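Local coordinates for S-adenosylmethionine:tRNA ribosyltransferase-isomerase (Thermotoga maritima, PDB 1VKY), which probably transfers and isomerises the ribose moiety of S-adenosylmethionine onto the 7-aminomethyl group of 7-deazaguanine in tRNA, giving epoxyqueuosine, at residues R250-T261 with K294-H304. Sequence-based numbering, arbitrary orientation.
Sequences RERGNRIVAVGT and KLVDALVTNFH
Strands 256-259 and 298-302 are parallel neighbours inside the large mixed sheet of QueA, and just before they pair an Arg250–Asp297 salt bridge ties the end of helix 240-252 to the residue that leads into strand 298-302. Arg250, in the last turn of that helix, meets the carboxylate end-on: NH1 reaches OD2 of Asp297 at 2.8 Å, almost straight and on the syn lone pair, while NH2 takes OD1 at 3.1 Å from a tilted position. NH2 also donates a longer bond to Lys294 O, and Ile256 CD1 packs over one face of the guanidinium. Asp297 OD2 takes a second bond on its anti side, from Ile256 N at 2.8 Å; with CG beside its own backbone N (chi1 -54°), Asp297 can meet Ile256 at both N and O. Ile256 O in turn accepts from Asp297 N and Ala298 N. Parallel pairing continues through Ala258 N to Ala298 O, Val300 N to Ala258 O (2.9 Å) and Gly260 N to Val300 O (2.7 Å). On one face Val257 CG1 lies against Ala298 CB; on the other Ala258 CB meets Val296 CG1 at 3.8 Å, beneath helices 261-270 and 309-318. With two nitrogens of Arg250 and a backbone N-H around it, the Asp297 carboxylate is probably held ionised.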
loop_
_atom_site.group_PDB
_atom_site.type_symbol
_atom_site.label_atom_id
_atom_site.label_comp_id
_atom_site.label_asym_id
_atom_site.label_seq_id
_atom_site.Cartn_x
_atom_site.Cartn_y
_atom_site.Cartn_z
ATOM N N ARG B 250 15.693 -16.098 27.426
ATOM C CA ARG B 250 16.527 -17.291 27.313
ATOM C C ARG B 250 16.744 -17.966 28.678
ATOM O O ARG B 250 16.555 -19.172 28.820
ATOM C CB ARG B 250 17.874 -16.914 26.720
ATOM C CG ARG B 250 17.920 -16.876 25.202
ATOM C CD ARG B 250 18.525 -18.160 24.599
ATOM N NE ARG B 250 18.404 -18.226 23.138
ATOM C CZ ARG B 250 17.247 -18.355 22.508
ATOM N NH1 ARG B 250 16.113 -18.419 23.195
ATOM N NH2 ARG B 250 17.219 -18.415 21.206
ATOM N N GLU B 251 17.135 -17.182 29.672
ATOM C CA GLU B 251 17.298 -17.697 31.039
ATOM C C GLU B 251 16.036 -18.353 31.568
ATOM O O GLU B 251 16.114 -19.389 32.197
ATOM C CB GLU B 251 17.748 -16.586 31.980
ATOM C CG GLU B 251 19.166 -16.146 31.679
ATOM C CD GLU B 251 19.634 -14.926 32.467
ATOM O OE1 GLU B 251 20.844 -14.588 32.318
ATOM O OE2 GLU B 251 18.811 -14.309 33.200
ATOM N N ARG B 252 14.874 -17.763 31.313
ATOM C CA ARG B 252 13.592 -18.350 31.741
ATOM C C ARG B 252 13.220 -19.588 30.971
ATOM O O ARG B 252 12.287 -20.285 31.348
ATOM C CB ARG B 252 12.449 -17.361 31.552
ATOM C CG ARG B 252 12.431 -16.262 32.547
ATOM C CD ARG B 252 11.132 -15.496 32.527
ATOM N NE ARG B 252 10.737 -14.993 31.204
ATOM C CZ ARG B 252 11.180 -13.858 30.678
ATOM N NH1 ARG B 252 12.082 -13.120 31.300
ATOM N NH2 ARG B 252 10.747 -13.466 29.496
ATOM N N GLY B 253 13.887 -19.829 29.845
ATOM C CA GLY B 253 13.529 -20.934 28.987
ATOM C C GLY B 253 12.319 -20.636 28.107
ATOM O O GLY B 253 11.777 -21.552 27.501
ATOM N N ASN B 254 11.937 -19.365 27.964
ATOM C CA ASN B 254 10.794 -18.985 27.058
ATOM C C ASN B 254 11.264 -18.689 25.631
ATOM O O ASN B 254 12.459 -18.723 25.357
ATOM C CB ASN B 254 10.058 -17.759 27.587
ATOM C CG ASN B 254 9.269 -18.048 28.837
ATOM O OD1 ASN B 254 9.563 -17.509 29.876
ATOM N ND2 ASN B 254 8.262 -18.880 28.729
ATOM N N ARG B 255 10.329 -18.364 24.740
ATOM C CA ARG B 255 10.676 -18.136 23.337
ATOM C C ARG B 255 10.867 -16.669 22.974
ATOM O O ARG B 255 10.097 -15.811 23.407
ATOM C CB ARG B 255 9.616 -18.715 22.451
ATOM C CG ARG B 255 9.704 -20.237 22.393
ATOM C CD ARG B 255 8.541 -20.850 21.746
ATOM N NE ARG B 255 7.315 -20.395 22.397
ATOM C CZ ARG B 255 6.127 -20.912 22.160
ATOM N NH1 ARG B 255 6.026 -21.908 21.302
ATOM N NH2 ARG B 255 5.050 -20.433 22.780
ATOM N N ILE B 256 11.889 -16.423 22.159
ATOM C CA ILE B 256 12.058 -15.172 21.422
ATOM C C ILE B 256 11.350 -15.307 20.060
ATOM O O ILE B 256 11.706 -16.126 19.198
ATOM C CB ILE B 256 13.538 -14.844 21.252
ATOM C CG1 ILE B 256 14.197 -14.639 22.618
ATOM C CG2 ILE B 256 13.747 -13.596 20.365
ATOM C CD1 ILE B 256 15.686 -14.765 22.538
ATOM N N VAL B 257 10.283 -14.539 19.921
ATOM C CA VAL B 257 9.450 -14.551 18.777
ATOM C C VAL B 257 9.736 -13.285 17.993
ATOM O O VAL B 257 9.351 -12.189 18.400
ATOM C CB VAL B 257 7.934 -14.641 19.164
ATOM C CG1 VAL B 257 7.067 -14.821 17.908
ATOM C CG2 VAL B 257 7.662 -15.803 20.154
ATOM N N ALA B 258 10.372 -13.431 16.837
ATOM C CA ALA B 258 10.645 -12.272 15.997
ATOM C C ALA B 258 9.412 -11.927 15.206
ATOM O O ALA B 258 8.755 -12.799 14.659
ATOM C CB ALA B 258 11.807 -12.522 15.076
ATOM N N VAL B 259 9.111 -10.631 15.128
ATOM C CA VAL B 259 8.009 -10.169 14.283
ATOM C C VAL B 259 8.605 -9.472 13.076
ATOM O O VAL B 259 9.132 -8.351 13.206
ATOM C CB VAL B 259 7.067 -9.230 15.046
ATOM C CG1 VAL B 259 5.950 -8.753 14.091
ATOM C CG2 VAL B 259 6.498 -9.947 16.257
ATOM N N GLY B 260 8.599 -10.179 11.948
ATOM C CA GLY B 260 9.149 -9.668 10.680
ATOM C C GLY B 260 10.576 -10.080 10.397
ATOM O O GLY B 260 11.347 -10.284 11.308
ATOM N N THR B 261 10.914 -10.219 9.118
ATOM C CA THR B 261 12.228 -10.649 8.646
ATOM C C THR B 261 13.324 -9.649 8.942
ATOM O O THR B 261 14.502 -10.039 9.161
ATOM C CB THR B 261 12.218 -10.898 7.128
ATOM O OG1 THR B 261 11.722 -9.736 6.453
ATOM C CG2 THR B 261 11.239 -12.003 6.746
ATOM N N LYS B 294 20.198 -18.707 15.963
ATOM C CA LYS B 294 20.750 -18.670 17.299
ATOM C C LYS B 294 19.917 -17.893 18.303
ATOM O O LYS B 294 20.006 -18.113 19.515
ATOM C CB LYS B 294 22.146 -18.065 17.242
ATOM C CG LYS B 294 23.113 -18.957 16.488
ATOM C CD LYS B 294 24.527 -18.316 16.375
ATOM C CE LYS B 294 25.556 -19.333 15.814
ATOM N NZ LYS B 294 25.230 -20.807 16.051
ATOM N N LEU B 295 19.140 -16.945 17.847
ATOM C CA LEU B 295 18.353 -16.135 18.780
ATOM C C LEU B 295 16.852 -16.253 18.550
ATOM O O LEU B 295 16.045 -16.209 19.488
ATOM C CB LEU B 295 18.754 -14.657 18.734
ATOM C CG LEU B 295 19.765 -14.122 19.727
ATOM C CD1 LEU B 295 19.936 -12.659 19.588
ATOM C CD2 LEU B 295 19.449 -14.494 21.205
ATOM N N VAL B 296 16.452 -16.509 17.340
ATOM C CA VAL B 296 15.012 -16.503 17.033
ATOM C C VAL B 296 14.380 -17.894 17.200
ATOM O O VAL B 296 14.767 -18.826 16.493
ATOM C CB VAL B 296 14.817 -16.010 15.614
ATOM C CG1 VAL B 296 13.296 -15.999 15.239
ATOM C CG2 VAL B 296 15.430 -14.644 15.425
ATOM N N ASP B 297 13.417 -18.029 18.119
ATOM C CA ASP B 297 12.746 -19.333 18.372
ATOM C C ASP B 297 11.462 -19.541 17.580
ATOM O O ASP B 297 11.005 -20.677 17.385
ATOM C CB ASP B 297 12.430 -19.505 19.851
ATOM C CG ASP B 297 13.660 -19.316 20.722
ATOM O OD1 ASP B 297 14.694 -19.941 20.426
ATOM O OD2 ASP B 297 13.698 -18.530 21.691
ATOM N N ALA B 298 10.864 -18.445 17.146
ATOM C CA ALA B 298 9.627 -18.439 16.382
ATOM C C ALA B 298 9.549 -17.177 15.561
ATOM O O ALA B 298 10.240 -16.215 15.838
ATOM C CB ALA B 298 8.442 -18.559 17.300
ATOM N N LEU B 299 8.699 -17.158 14.535
ATOM C CA LEU B 299 8.744 -16.056 13.555
ATOM C C LEU B 299 7.321 -15.728 13.072
ATOM O O LEU B 299 6.624 -16.638 12.654
ATOM C CB LEU B 299 9.634 -16.429 12.358
ATOM C CG LEU B 299 9.612 -15.474 11.120
ATOM C CD1 LEU B 299 10.031 -14.101 11.557
ATOM C CD2 LEU B 299 10.490 -15.902 10.040
ATOM N N VAL B 300 6.903 -14.456 13.198
ATOM C CA VAL B 300 5.689 -13.948 12.493
ATOM C C VAL B 300 6.120 -13.114 11.283
ATOM O O VAL B 300 6.949 -12.184 11.387
ATOM C CB VAL B 300 4.847 -13.052 13.415
ATOM C CG1 VAL B 300 3.605 -12.558 12.730
ATOM C CG2 VAL B 300 4.519 -13.758 14.711
ATOM N N THR B 301 5.540 -13.423 10.138
ATOM C CA THR B 301 5.929 -12.788 8.902
ATOM C C THR B 301 4.810 -12.854 7.847
ATOM O O THR B 301 3.874 -13.624 7.965
ATOM C CB THR B 301 7.204 -13.459 8.389
ATOM O OG1 THR B 301 7.698 -12.761 7.226
ATOM C CG2 THR B 301 6.931 -14.882 7.921
ATOM N N ASN B 302 4.937 -12.033 6.807
ATOM C CA ASN B 302 3.977 -12.052 5.692
ATOM C C ASN B 302 4.261 -13.183 4.743
ATOM O O ASN B 302 5.206 -13.948 4.928
ATOM C CB ASN B 302 3.989 -10.693 4.954
ATOM C CG ASN B 302 3.497 -9.520 5.834
ATOM O OD1 ASN B 302 2.697 -9.694 6.758
ATOM N ND2 ASN B 302 3.996 -8.328 5.534
ATOM N N PHE B 303 3.371 -13.335 3.758
ATOM C CA PHE B 303 3.581 -14.230 2.620
ATOM C C PHE B 303 4.383 -13.507 1.545
ATOM O O PHE B 303 3.958 -12.469 1.055
ATOM C CB PHE B 303 2.243 -14.718 2.091
ATOM C CG PHE B 303 1.654 -15.800 2.914
ATOM C CD1 PHE B 303 0.862 -15.522 3.967
ATOM C CD2 PHE B 303 1.952 -17.122 2.634
ATOM C CE1 PHE B 303 0.306 -16.551 4.726
ATOM C CE2 PHE B 303 1.448 -18.140 3.378
ATOM C CZ PHE B 303 0.607 -17.859 4.430
ATOM N N HIS B 304 5.545 -14.057 1.189
ATOM C CA HIS B 304 6.491 -13.361 0.329
ATOM C C HIS B 304 6.346 -13.820 -1.107
ATOM O O HIS B 304 5.741 -14.825 -1.369
ATOM C CB HIS B 304 7.904 -13.547 0.861
ATOM C CG HIS B 304 8.035 -13.190 2.325
ATOM N ND1 HIS B 304 7.897 -11.898 2.783
ATOM C CD2 HIS B 304 8.195 -13.962 3.429
ATOM C CE1 HIS B 304 8.004 -11.883 4.104
ATOM N NE2 HIS B 304 8.187 -13.123 4.520
#